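Local coordinates for BT_4661 (Bacteroides thetaiotaomicron, PDB 4AK1), which is a SusE-like surface protein that binds heparin and probably heparan sulphate, helping the gut bacterium capture these glycans, at residues A[21-26]-A[104-109]; A[82-87]-A[98-103]; A[42-47]-A[61-66]. One frame throughout, in Å; residues are numbered along the deposited sequence.

Interaction 1 (A[21-26]-A[104-109]); sequences TDIGPS and INMMKP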
ATOM      1  N   THR A  21      -1.689  42.599 -12.741  1.00 39.41           N
ATOM      2  CA  THR A  21      -0.490  42.008 -12.136  1.00 37.26           C
ATOM      3  C   THR A  21       0.270  43.002 -11.258  1.00 35.33           C
ATOM      4  O   THR A  21       0.530  42.734 -10.088  1.00 33.74           O
ATOM      5  CB  THR A  21       0.460  41.412 -13.188  1.00 39.50           C
ATOM      6  OG1 THR A  21      -0.262  40.479 -13.992  1.00 41.19           O
ATOM      7  CG2 THR A  21       1.630  40.688 -12.507  1.00 38.46           C
ATOM      8  N   ASP A  22       0.625  44.147 -11.829  1.00 36.43           N
ATOM      9  CA  ASP A  22       1.420  45.134 -11.125  1.00 34.90           C
ATOM     10  C   ASP A  22       0.549  46.169 -10.449  1.00 33.94           C
ATOM     11  O   ASP A  22      -0.277  46.802 -11.093  1.00 35.83           O
ATOM     12  CB  ASP A  22       2.384  45.823 -12.092  1.00 37.87           C
ATOM     13  CG  ASP A  22       3.336  44.850 -12.749  1.00 39.00           C
ATOM     14  OD1 ASP A  22       3.905  43.993 -12.036  1.00 37.55           O
ATOM     15  OD2 ASP A  22       3.518  44.937 -13.979  1.00 42.26           O
ATOM     16  N   ILE A  23       0.736  46.327  -9.141  1.00 30.91           N
ATOM     17  CA  ILE A  23       0.074  47.398  -8.394  1.00 30.87           C
ATOM     18  C   ILE A  23       1.063  48.162  -7.512  1.00 30.11           C
ATOM     19  O   ILE A  23       2.223  47.762  -7.376  1.00 28.52           O
ATOM     20  CB  ILE A  23      -1.107  46.877  -7.531  1.00 29.34           C
ATOM     21  CG1 ILE A  23      -0.613  45.982  -6.374  1.00 26.55           C
ATOM     22  CG2 ILE A  23      -2.146  46.177  -8.400  1.00 30.13           C
ATOM     23  CD1 ILE A  23      -1.650  45.739  -5.284  1.00 25.28           C
ATOM     24  N   GLY A  24       0.587  49.267  -6.938  1.00 31.26           N
ATOM     25  CA  GLY A  24       1.291  49.992  -5.878  1.00 30.95           C
ATOM     26  C   GLY A  24       0.450  50.080  -4.610  1.00 30.54           C
ATOM     27  O   GLY A  24      -0.685  49.573  -4.569  1.00 29.87           O
ATOM     28  N   PRO A  25       0.999  50.707  -3.553  1.00 30.76           N
ATOM     29  CA  PRO A  25       0.315  50.776  -2.258  1.00 30.87           C
ATOM     30  C   PRO A  25      -0.958  51.633  -2.248  1.00 33.65           C
ATOM     31  O   PRO A  25      -1.728  51.552  -1.299  1.00 34.13           O
ATOM     32  CB  PRO A  25       1.386  51.380  -1.325  1.00 31.18           C
ATOM     33  CG  PRO A  25       2.312  52.108  -2.233  1.00 32.29           C
ATOM     34  CD  PRO A  25       2.361  51.265  -3.480  1.00 31.15           C
ATOM     35  N   SER A  26      -1.180  52.437  -3.289  1.00 36.17           N
ATOM     36  CA  SER A  26      -2.365  53.308  -3.359  1.00 39.22           C
ATOM     37  C   SER A  26      -3.559  52.685  -4.089  1.00 39.32           C
ATOM     38  O   SER A  26      -4.570  53.353  -4.302  1.00 42.04           O
ATOM     39  CB  SER A  26      -2.019  54.649  -4.008  1.00 42.49           C
ATOM     40  OG  SER A  26      -1.178  55.414  -3.172  1.00 43.54           O
ATOM     41  N   ILE A 104       0.223  38.705  -7.328  1.00 22.97           N
ATOM     42  CA  ILE A 104       0.198  40.169  -7.295  1.00 23.26           C
ATOM     43  C   ILE A 104       1.597  40.716  -7.060  1.00 22.97           C
ATOM     44  O   ILE A 104       2.243  40.406  -6.058  1.00 21.84           O
ATOM     45  CB  ILE A 104      -0.765  40.723  -6.227  1.00 22.49           C
ATOM     46  CG1 ILE A 104      -2.182  40.187  -6.473  1.00 22.65           C
ATOM     47  CG2 ILE A 104      -0.764  42.254  -6.237  1.00 23.56           C
ATOM     48  CD1 ILE A 104      -3.094  40.300  -5.264  1.00 21.90           C
ATOM     49  N   ASN A 105       2.064  41.509  -8.015  1.00 24.35           N
ATOM     50  CA  ASN A 105       3.372  42.141  -7.911  1.00 24.52           C
ATOM     51  C   ASN A 105       3.227  43.536  -7.295  1.00 24.10           C
ATOM     52  O   ASN A 105       2.749  44.463  -7.951  1.00 25.04           O
ATOM     53  CB  ASN A 105       4.041  42.180  -9.297  1.00 27.04           C
ATOM     54  CG  ASN A 105       5.460  42.702  -9.249  1.00 28.28           C
ATOM     55  OD1 ASN A 105       6.204  42.440  -8.300  1.00 27.81           O
ATOM     56  ND2 ASN A 105       5.845  43.447 -10.275  1.00 30.38           N
ATOM     57  N   MET A 106       3.622  43.675  -6.022  1.00 22.50           N
ATOM     58  CA  MET A 106       3.608  44.981  -5.363  1.00 22.94           C
ATOM     59  C   MET A 106       4.902  45.738  -5.658  1.00 24.13           C
ATOM     60  O   MET A 106       5.990  45.303  -5.267  1.00 23.89           O
ATOM     61  CB  MET A 106       3.421  44.824  -3.850  1.00 21.61           C
ATOM     62  CG  MET A 106       3.543  46.113  -3.054  1.00 22.09           C
ATOM     63  SD  MET A 106       2.165  47.265  -3.312  1.00 23.66           S
ATOM     64  CE  MET A 106       0.802  46.382  -2.563  1.00 22.50           C
ATOM     65  N   MET A 107       4.775  46.885  -6.321  1.00 25.90           N
ATOM     66  CA  MET A 107       5.926  47.701  -6.691  1.00 27.46           C
ATOM     67  C   MET A 107       6.173  48.845  -5.710  1.00 27.80           C
ATOM     68  O   MET A 107       5.308  49.175  -4.890  1.00 27.31           O
ATOM     69  CB  MET A 107       5.745  48.249  -8.108  1.00 30.06           C
ATOM     70  CG  MET A 107       5.668  47.161  -9.166  1.00 30.85           C
ATOM     71  SD  MET A 107       5.547  47.822 -10.841  1.00 35.05           S
ATOM     72  CE  MET A 107       3.937  48.585 -10.817  1.00 36.17           C
ATOM     73  N   LYS A 108       7.374  49.423  -5.792  1.00 28.75           N
ATOM     74  CA  LYS A 108       7.738  50.606  -5.029  1.00 29.65           C
ATOM     75  C   LYS A 108       7.183  51.825  -5.759  1.00 32.03           C
ATOM     76  O   LYS A 108       7.304  51.909  -6.981  1.00 33.26           O
ATOM     77  CB  LYS A 108       9.273  50.732  -4.913  1.00 30.12           C
ATOM     78  CG  LYS A 108       9.734  51.865  -4.004  1.00 31.18           C
ATOM     79  CD  LYS A 108      11.229  52.165  -4.093  1.00 32.18           C
ATOM     80  CE  LYS A 108      12.063  51.135  -3.353  1.00 30.86           C
ATOM     81  NZ  LYS A 108      13.426  51.665  -3.067  1.00 32.11           N
ATOM     82  N   PRO A 109       6.585  52.781  -5.020  1.00 33.11           N
ATOM     83  CA  PRO A 109       6.197  54.025  -5.682  1.00 36.06           C
ATOM     84  C   PRO A 109       7.431  54.712  -6.232  1.00 37.61           C
ATOM     85  O   PRO A 109       8.526  54.544  -5.681  1.00 36.58           O
ATOM     86  CB  PRO A 109       5.615  54.873  -4.543  1.00 37.04           C
ATOM     87  CG  PRO A 109       5.160  53.878  -3.532  1.00 34.62           C
ATOM     88  CD  PRO A 109       6.148  52.745  -3.610  1.00 32.25           C
TER
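Ile23 packs closely on the strand beside it. Its CD1 meets Ile104 CG2 at 3.7 Å and also rests against the methyl of Met106, whose chain folds back through bends at chi2 and chi3 (70° and 67°) and brings SD over the Gly24-Pro25 peptide, 3.5 Å from Gly24 C. Phe61 and Ile31 add to this buried face. The backbones run parallel: Asn105 N donates to Thr21 O, Ile23 N to Asn105 O and Met107 N to Ile23 O, the last at 2.9 Å. Beyond Gly24 the backbone pairing ends and the proline rings meet, Pro25 CG lying 3.6 Å from Pro109 CG near the surface.

The other face is polar and more open. Asp22 and Asn105 lie side by side, and Asn105 ND2 gives Asp22 OD1 a nearly straight bond of 2.7 Å, on the anti side but tilted well out of the carboxylate plane, while the oxygen stays in the amide plane of Asn105. Met107 CE covers Asp22 CB at 3.4 Å. Lys200 forms a salt bridge with Asp22 OD2, so both carboxylate oxygens are engaged. The chemistry thus implies a parallel strand pair with an apolar inner face and a carboxylate fixed by amide and lysine outside.

Interaction 2 (A[82-87]-A[98-103]); sequences LYKLSV and YTDIVE
Leu85 and Val102 pair within the beta hairpin formed by strands 81-91 and 94-106, where a classic beta bulge sets both Ile101 and Val102 opposite Leu85 and shifts the register by two residues before Val87 meets Tyr98.

Backbone bonds hold either side of the irregularity. Leu85 N donates to Val102 O at 2.7 Å, while the return bond from Val102 N to Leu85 O is weak, stretched to 3.4 Å. Past the bulge, Val87 and Tyr98 form a hydrogen-bonded pair in both directions, and Val87 O also lies at the edge of the tyrosine ring, near its plane.

Apolar contacts follow the face of Leu85, Val87 and Val102. Val87 CG2 touches Ile101 CG2 at 3.7 Å, the latter wedged between the backbone N and carbonyl carbon of its own residue because CG1 has turned anti to N (chi1 -171°). Tyr17 of strand 14-23 packs on Val87, Ile101 and Val102.

Charged chains gather on the opposite face. Lys84, extended beyond CG, runs alongside Glu103, with Lys84 NZ 4.5 Å from Glu103 OE2, beyond a salt bridge; Lys84 CD passes near Asp100 OD2. These acids probably stabilise the ammonium charge from a distance. Asp100 OD1 is itself salt-bridged to Arg48 of strand 42-51.

At the corner of the chain, polar atoms of both strands converge. Asp100 N donates to Ser86 OG at 3.1 Å, and one water bonded to Ser86 OG also lies 2.8 Å from Asp100 OD1.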
ATOM      1  N   LEU A  82       6.740  39.959  -5.217  1.00 22.10           N
ATOM      2  CA  LEU A  82       5.646  39.165  -5.782  1.00 21.95           C
ATOM      3  C   LEU A  82       4.894  38.364  -4.714  1.00 20.74           C
ATOM      4  O   LEU A  82       5.489  37.525  -4.028  1.00 20.74           O
ATOM      5  CB  LEU A  82       6.188  38.233  -6.865  1.00 23.87           C
ATOM      6  CG  LEU A  82       5.199  37.268  -7.533  1.00 24.61           C
ATOM      7  CD1 LEU A  82       4.069  38.014  -8.237  1.00 24.99           C
ATOM      8  CD2 LEU A  82       5.959  36.400  -8.526  1.00 26.84           C
ATOM      9  N   TYR A  83       3.597  38.645  -4.581  1.00 19.71           N
ATOM     10  CA  TYR A  83       2.712  37.957  -3.640  1.00 18.81           C
ATOM     11  C   TYR A  83       1.954  36.845  -4.354  1.00 19.27           C
ATOM     12  O   TYR A  83       1.538  37.016  -5.511  1.00 20.00           O
ATOM     13  CB  TYR A  83       1.695  38.930  -3.022  1.00 17.97           C
ATOM     14  CG  TYR A  83       2.291  39.953  -2.068  1.00 17.83           C
ATOM     15  CD1 TYR A  83       2.866  41.130  -2.549  1.00 18.38           C
ATOM     16  CD2 TYR A  83       2.263  39.749  -0.687  1.00 17.60           C
ATOM     17  CE1 TYR A  83       3.415  42.073  -1.688  1.00 18.69           C
ATOM     18  CE2 TYR A  83       2.824  40.679   0.192  1.00 18.25           C
ATOM     19  CZ  TYR A  83       3.400  41.846  -0.319  1.00 18.65           C
ATOM     20  OH  TYR A  83       3.949  42.790   0.533  1.00 19.18           O
ATOM     21  N   LYS A  84       1.807  35.702  -3.684  1.00 18.99           N
ATOM     22  CA  LYS A  84       0.986  34.606  -4.209  1.00 19.65           C
ATOM     23  C   LYS A  84      -0.113  34.274  -3.215  1.00 18.91           C
ATOM     24  O   LYS A  84       0.150  34.108  -2.011  1.00 18.64           O
ATOM     25  CB  LYS A  84       1.828  33.373  -4.532  1.00 21.23           C
ATOM     26  CG  LYS A  84       2.902  33.646  -5.573  1.00 22.83           C
ATOM     27  CD  LYS A  84       3.697  32.403  -5.914  1.00 24.98           C
ATOM     28  CE  LYS A  84       4.777  32.738  -6.932  1.00 26.56           C
ATOM     29  NZ  LYS A  84       5.552  31.518  -7.278  1.00 29.03           N
ATOM     30  N   LEU A  85      -1.342  34.224  -3.726  1.00 18.40           N
ATOM     31  CA  LEU A  85      -2.531  34.057  -2.904  1.00 17.93           C
ATOM     32  C   LEU A  85      -3.126  32.686  -3.172  1.00 17.97           C
ATOM     33  O   LEU A  85      -3.311  32.294  -4.328  1.00 18.72           O
ATOM     34  CB  LEU A  85      -3.585  35.144  -3.200  1.00 17.61           C
ATOM     35  CG  LEU A  85      -3.312  36.555  -2.648  1.00 17.86           C
ATOM     36  CD1 LEU A  85      -2.009  37.147  -3.176  1.00 18.31           C
ATOM     37  CD2 LEU A  85      -4.477  37.495  -2.970  1.00 18.30           C
ATOM     38  N   SER A  86      -3.414  31.953  -2.106  1.00 17.63           N
ATOM     39  CA  SER A  86      -4.158  30.702  -2.248  1.00 18.24           C
ATOM     40  C   SER A  86      -5.617  30.955  -1.855  1.00 17.65           C
ATOM     41  O   SER A  86      -5.897  31.657  -0.877  1.00 17.14           O
ATOM     42  CB  SER A  86      -3.534  29.594  -1.410  1.00 19.34           C
ATOM     43  OG  SER A  86      -2.173  29.392  -1.758  1.00 19.74           O
ATOM     44  N   VAL A  87      -6.540  30.399  -2.633  1.00 18.03           N
ATOM     45  CA  VAL A  87      -7.961  30.704  -2.478  1.00 17.64           C
ATOM     46  C   VAL A  87      -8.797  29.437  -2.330  1.00 18.19           C
ATOM     47  O   VAL A  87      -8.600  28.458  -3.055  1.00 19.01           O
ATOM     48  CB  VAL A  87      -8.499  31.539  -3.668  1.00 17.65           C
ATOM     49  CG1 VAL A  87     -10.013  31.743  -3.553  1.00 17.59           C
ATOM     50  CG2 VAL A  87      -7.792  32.882  -3.734  1.00 17.50           C
ATOM     51  N   TYR A  98      -7.292  26.182  -4.069  1.00 23.68           N
ATOM     52  CA  TYR A  98      -6.314  26.403  -5.146  1.00 24.37           C
ATOM     53  C   TYR A  98      -5.067  27.125  -4.636  1.00 23.73           C
ATOM     54  O   TYR A  98      -5.131  28.275  -4.211  1.00 22.32           O
ATOM     55  CB  TYR A  98      -6.964  27.186  -6.294  1.00 24.29           C
ATOM     56  CG  TYR A  98      -8.261  26.551  -6.737  1.00 24.99           C
ATOM     57  CD1 TYR A  98      -9.457  26.873  -6.111  1.00 23.89           C
ATOM     58  CD2 TYR A  98      -8.280  25.586  -7.756  1.00 27.14           C
ATOM     59  CE1 TYR A  98     -10.645  26.260  -6.480  1.00 24.68           C
ATOM     60  CE2 TYR A  98      -9.467  24.983  -8.146  1.00 27.99           C
ATOM     61  CZ  TYR A  98     -10.646  25.325  -7.498  1.00 26.64           C
ATOM     62  OH  TYR A  98     -11.834  24.742  -7.870  1.00 27.57           O
ATOM     63  N   THR A  99      -3.937  26.432  -4.680  1.00 24.92           N
ATOM     64  CA  THR A  99      -2.666  26.997  -4.241  1.00 24.98           C
ATOM     65  C   THR A  99      -2.118  28.011  -5.252  1.00 24.60           C
ATOM     66  O   THR A  99      -2.007  27.705  -6.436  1.00 26.15           O
ATOM     67  CB  THR A  99      -1.622  25.886  -4.024  1.00 27.14           C
ATOM     68  OG1 THR A  99      -2.136  24.945  -3.079  1.00 28.05           O
ATOM     69  CG2 THR A  99      -0.308  26.482  -3.504  1.00 27.19           C
ATOM     70  N   ASP A 100      -1.793  29.213  -4.780  1.00 23.19           N
ATOM     71  CA  ASP A 100      -1.120  30.222  -5.611  1.00 23.72           C
ATOM     72  C   ASP A 100      -1.868  30.469  -6.931  1.00 24.05           C
ATOM     73  O   ASP A 100      -1.254  30.522  -8.003  1.00 25.85           O
ATOM     74  CB  ASP A 100       0.337  29.802  -5.913  1.00 25.99           C
ATOM     75  CG  ASP A 100       1.206  29.697  -4.661  1.00 26.67           C
ATOM     76  OD1 ASP A 100       0.783  30.151  -3.578  1.00 26.07           O
ATOM     77  OD2 ASP A 100       2.331  29.163  -4.767  1.00 28.93           O
ATOM     78  N   ILE A 101      -3.188  30.588  -6.844  1.00 22.89           N
ATOM     79  CA  ILE A 101      -4.047  30.845  -8.010  1.00 23.79           C
ATOM     80  C   ILE A 101      -3.963  32.323  -8.474  1.00 23.96           C
ATOM     81  O   ILE A 101      -4.174  32.632  -9.658  1.00 25.65           O
ATOM     82  CB  ILE A 101      -5.505  30.389  -7.740  1.00 22.97           C
ATOM     83  CG1 ILE A 101      -6.342  30.441  -9.024  1.00 24.27           C
ATOM     84  CG2 ILE A 101      -6.127  31.189  -6.585  1.00 20.82           C
ATOM     85  CD1 ILE A 101      -7.659  29.688  -8.975  1.00 24.31           C
ATOM     86  N   VAL A 102      -3.631  33.222  -7.551  1.00 22.19           N
ATOM     87  CA  VAL A 102      -3.519  34.639  -7.867  1.00 22.71           C
ATOM     88  C   VAL A 102      -2.130  35.138  -7.492  1.00 22.69           C
ATOM     89  O   VAL A 102      -1.664  34.890  -6.364  1.00 21.37           O
ATOM     90  CB  VAL A 102      -4.581  35.466  -7.102  1.00 21.81           C
ATOM     91  CG1 VAL A 102      -4.311  36.965  -7.230  1.00 21.94           C
ATOM     92  CG2 VAL A 102      -5.970  35.137  -7.618  1.00 22.18           C
ATOM     93  N   GLU A 103      -1.485  35.835  -8.434  1.00 24.22           N
ATOM     94  CA  GLU A 103      -0.179  36.480  -8.225  1.00 24.56           C
ATOM     95  C   GLU A 103      -0.311  38.001  -8.324  1.00 24.53           C
ATOM     96  O   GLU A 103      -0.902  38.512  -9.279  1.00 25.91           O
ATOM     97  CB  GLU A 103       0.852  36.016  -9.263  1.00 27.12           C
ATOM     98  CG  GLU A 103       1.097  34.518  -9.262  1.00 28.93           C
ATOM     99  CD  GLU A 103       2.302  34.111 -10.093  1.00 31.67           C
ATOM    100  OE1 GLU A 103       3.027  34.990 -10.612  1.00 33.12           O
ATOM    101  OE2 GLU A 103       2.517  32.893 -10.231  1.00 33.21           O
TER
HETATM  102  O   HOH W   1      -0.182  31.287  -1.244  1.00 16.89           O

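Interaction 3 (A[42-47]-A[61-66]); sequences YDFAIT and FAIDSE
Ile63 fits between Phe44 and Ile46, dividing its branches between them. Its CD1 reaches Phe44 CB at 3.8 Å and ring atom Phe44 CD1 at 4.0 Å, the two side chains crossing at about a right angle, while Ile63 CG2 lies 3.7 Å from Ile46 CG1. With CG1 anti to the backbone N (chi1 -171°), the longer branch of Ile63 is directed to the phenylalanine. Farther along, Ile46 CD1 approaches Phe61 O at 3.6 Å.

One backbone bond joins the segments: Phe44 N donates to Ser65 O at 2.9 Å, in the carbonyl plane and on a lone pair. The same oxygen meets the ring edge in plane, 3.4 Å from Phe44 CD2. An alanine here would probably strip Ile63 CD1 of its ring cover and leave a gap beside the Ser65 carbonyl.

The next shell sets these groups in place. Asp64 OD1 accepts from Glu66 N at 2.9 Å, an Asx turn around Ser65, and also receives Thr67 N. Tyr17 and Ile15 pack on Phe44, and Tyr17 reaches Ile63 too. Asp43 OD2 bonds to Ala422 N of the third subunit. The arrangement is consistent with a beta-sandwich, in which the two-stranded sheet 61-63/70-72 packs on the large sheet containing strand 42-51.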
ATOM      1  N   TYR A  42     -19.283  30.387  -3.792  1.00 22.57           N
ATOM      2  CA  TYR A  42     -19.620  31.195  -2.626  1.00 22.45           C
ATOM      3  C   TYR A  42     -18.671  30.824  -1.478  1.00 21.23           C
ATOM      4  O   TYR A  42     -17.887  29.856  -1.594  1.00 20.31           O
ATOM      5  CB  TYR A  42     -21.088  30.974  -2.190  1.00 23.44           C
ATOM      6  CG  TYR A  42     -21.444  29.529  -1.921  1.00 23.45           C
ATOM      7  CD1 TYR A  42     -21.729  28.663  -2.974  1.00 23.81           C
ATOM      8  CD2 TYR A  42     -21.503  29.023  -0.609  1.00 23.30           C
ATOM      9  CE1 TYR A  42     -22.055  27.333  -2.749  1.00 24.07           C
ATOM     10  CE2 TYR A  42     -21.826  27.692  -0.371  1.00 23.29           C
ATOM     11  CZ  TYR A  42     -22.093  26.853  -1.448  1.00 23.84           C
ATOM     12  OH  TYR A  42     -22.424  25.532  -1.255  1.00 24.37           O
ATOM     13  N   ASP A  43     -18.755  31.593  -0.390  1.00 21.04           N
ATOM     14  CA  ASP A  43     -17.868  31.437   0.779  1.00 21.00           C
ATOM     15  C   ASP A  43     -16.382  31.410   0.383  1.00 19.78           C
ATOM     16  O   ASP A  43     -15.637  30.509   0.772  1.00 19.80           O
ATOM     17  CB  ASP A  43     -18.227  30.189   1.598  1.00 21.39           C
ATOM     18  CG  ASP A  43     -19.539  30.332   2.394  1.00 22.87           C
ATOM     19  OD1 ASP A  43     -20.179  31.405   2.415  1.00 23.79           O
ATOM     20  OD2 ASP A  43     -19.925  29.336   3.034  1.00 23.63           O
ATOM     21  N   PHE A  44     -15.960  32.402  -0.395  1.00 19.57           N
ATOM     22  CA  PHE A  44     -14.548  32.576  -0.744  1.00 18.81           C
ATOM     23  C   PHE A  44     -13.703  32.950   0.480  1.00 18.59           C
ATOM     24  O   PHE A  44     -14.169  33.669   1.349  1.00 19.10           O
ATOM     25  CB  PHE A  44     -14.407  33.686  -1.776  1.00 19.17           C
ATOM     26  CG  PHE A  44     -14.780  33.283  -3.166  1.00 19.85           C
ATOM     27  CD1 PHE A  44     -13.828  32.746  -4.029  1.00 19.69           C
ATOM     28  CD2 PHE A  44     -16.082  33.486  -3.638  1.00 20.87           C
ATOM     29  CE1 PHE A  44     -14.178  32.391  -5.337  1.00 20.56           C
ATOM     30  CE2 PHE A  44     -16.433  33.126  -4.928  1.00 22.21           C
ATOM     31  CZ  PHE A  44     -15.476  32.592  -5.786  1.00 21.91           C
ATOM     32  N   ALA A  45     -12.467  32.455   0.528  1.00 18.25           N
ATOM     33  CA  ALA A  45     -11.497  32.787   1.584  1.00 18.61           C
ATOM     34  C   ALA A  45     -10.099  32.752   0.988  1.00 18.23           C
ATOM     35  O   ALA A  45      -9.839  31.983   0.063  1.00 18.19           O
ATOM     36  CB  ALA A  45     -11.596  31.802   2.743  1.00 19.11           C
ATOM     37  N   ILE A  46      -9.216  33.615   1.486  1.00 18.55           N
ATOM     38  CA  ILE A  46      -7.794  33.512   1.171  1.00 18.50           C
ATOM     39  C   ILE A  46      -7.201  32.639   2.272  1.00 19.20           C
ATOM     40  O   ILE A  46      -7.274  32.989   3.445  1.00 20.30           O
ATOM     41  CB  ILE A  46      -7.111  34.906   1.107  1.00 18.57           C
ATOM     42  CG1 ILE A  46      -7.623  35.700  -0.104  1.00 18.58           C
ATOM     43  CG2 ILE A  46      -5.589  34.777   1.038  1.00 18.44           C
ATOM     44  CD1 ILE A  46      -7.323  37.191  -0.011  1.00 19.34           C
ATOM     45  N   THR A  47      -6.652  31.483   1.906  1.00 19.32           N
ATOM     46  CA  THR A  47      -6.143  30.544   2.911  1.00 20.37           C
ATOM     47  C   THR A  47      -4.649  30.738   3.172  1.00 20.92           C
ATOM     48  O   THR A  47      -4.141  30.336   4.220  1.00 22.10           O
ATOM     49  CB  THR A  47      -6.387  29.092   2.475  1.00 21.09           C
ATOM     50  OG1 THR A  47      -5.743  28.883   1.208  1.00 21.24           O
ATOM     51  CG2 THR A  47      -7.883  28.838   2.336  1.00 20.59           C
ATOM     52  N   PHE A  61      -4.198  41.471   1.560  1.00 21.64           N
ATOM     53  CA  PHE A  61      -5.268  41.417   0.570  1.00 21.69           C
ATOM     54  C   PHE A  61      -6.544  40.857   1.174  1.00 22.15           C
ATOM     55  O   PHE A  61      -6.487  40.019   2.080  1.00 22.03           O
ATOM     56  CB  PHE A  61      -4.838  40.600  -0.649  1.00 20.84           C
ATOM     57  CG  PHE A  61      -3.646  41.189  -1.363  1.00 21.11           C
ATOM     58  CD1 PHE A  61      -3.754  42.406  -2.024  1.00 22.25           C
ATOM     59  CD2 PHE A  61      -2.415  40.545  -1.341  1.00 20.70           C
ATOM     60  CE1 PHE A  61      -2.664  42.968  -2.664  1.00 22.80           C
ATOM     61  CE2 PHE A  61      -1.313  41.094  -1.997  1.00 21.01           C
ATOM     62  CZ  PHE A  61      -1.440  42.310  -2.651  1.00 21.89           C
ATOM     63  N   ALA A  62      -7.683  41.344   0.689  1.00 22.53           N
ATOM     64  CA  ALA A  62      -8.986  40.853   1.124  1.00 22.81           C
ATOM     65  C   ALA A  62      -9.715  40.232  -0.067  1.00 22.28           C
ATOM     66  O   ALA A  62      -9.404  40.536  -1.224  1.00 22.15           O
ATOM     67  CB  ALA A  62      -9.815  41.984   1.736  1.00 24.89           C
ATOM     68  N   ILE A  63     -10.665  39.344   0.223  1.00 21.74           N
ATOM     69  CA  ILE A  63     -11.468  38.703  -0.806  1.00 21.52           C
ATOM     70  C   ILE A  63     -12.929  38.824  -0.370  1.00 22.88           C
ATOM     71  O   ILE A  63     -13.244  38.608   0.803  1.00 22.92           O
ATOM     72  CB  ILE A  63     -11.037  37.223  -1.042  1.00 20.19           C
ATOM     73  CG1 ILE A  63     -11.735  36.628  -2.268  1.00 20.30           C
ATOM     74  CG2 ILE A  63     -11.284  36.350   0.196  1.00 19.91           C
ATOM     75  CD1 ILE A  63     -11.105  35.339  -2.767  1.00 19.49           C
ATOM     76  N   ASP A  64     -13.796  39.223  -1.298  1.00 23.97           N
ATOM     77  CA  ASP A  64     -15.218  39.316  -1.016  1.00 25.77           C
ATOM     78  C   ASP A  64     -15.757  37.891  -1.016  1.00 24.66           C
ATOM     79  O   ASP A  64     -15.589  37.146  -1.985  1.00 23.66           O
ATOM     80  CB  ASP A  64     -15.936  40.185  -2.056  1.00 28.29           C
ATOM     81  CG  ASP A  64     -17.420  40.376  -1.749  1.00 30.81           C
ATOM     82  OD1 ASP A  64     -18.201  39.414  -1.905  1.00 30.60           O
ATOM     83  OD2 ASP A  64     -17.805  41.493  -1.350  1.00 33.23           O
ATOM     84  N   SER A  65     -16.370  37.515   0.100  1.00 24.85           N
ATOM     85  CA  SER A  65     -16.787  36.139   0.348  1.00 24.24           C
ATOM     86  C   SER A  65     -17.847  35.678  -0.662  1.00 24.55           C
ATOM     87  O   SER A  65     -17.937  34.497  -0.985  1.00 23.26           O
ATOM     88  CB  SER A  65     -17.306  36.018   1.786  1.00 25.48           C
ATOM     89  OG  SER A  65     -18.422  36.863   1.970  1.00 27.64           O
ATOM     90  N   GLU A  66     -18.626  36.623  -1.178  1.00 26.53           N
ATOM     91  CA  GLU A  66     -19.661  36.301  -2.162  1.00 28.10           C
ATOM     92  C   GLU A  66     -19.154  36.293  -3.608  1.00 27.72           C
ATOM     93  O   GLU A  66     -19.502  35.391  -4.375  1.00 27.62           O
ATOM     94  CB  GLU A  66     -20.888  37.211  -1.990  1.00 31.71           C
ATOM     95  CG  GLU A  66     -21.465  37.185  -0.573  1.00 33.79           C
ATOM     96  CD  GLU A  66     -22.849  37.814  -0.461  1.00 37.36           C
ATOM     97  OE1 GLU A  66     -23.032  38.968  -0.904  1.00 40.29           O
ATOM     98  OE2 GLU A  66     -23.754  37.160   0.094  1.00 38.10           O
TER

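Overall arrangement
From the N terminus, strand 14-23 enters first, and its C-terminal end pairs with residues 104-109, so interaction 1 closes the longest loop. Within that loop interaction 3 closes first, bringing 61-66 back to 42-47, and interaction 2 follows in series as the hairpin 82-87/98-103; none of the loops cross. Interactions 1 and 2 share strand 94-106, and Ile104 O lies 2.7 Å from Tyr83 N between them. Interaction 3 joins the same sheet through strand 42-51, the neighbour of 81-91, about 12 Å from interaction 2 between centres. Phe61 links all three, touching Ile23, Ile104 and Tyr83 from the small sheet that packs against part of the large one.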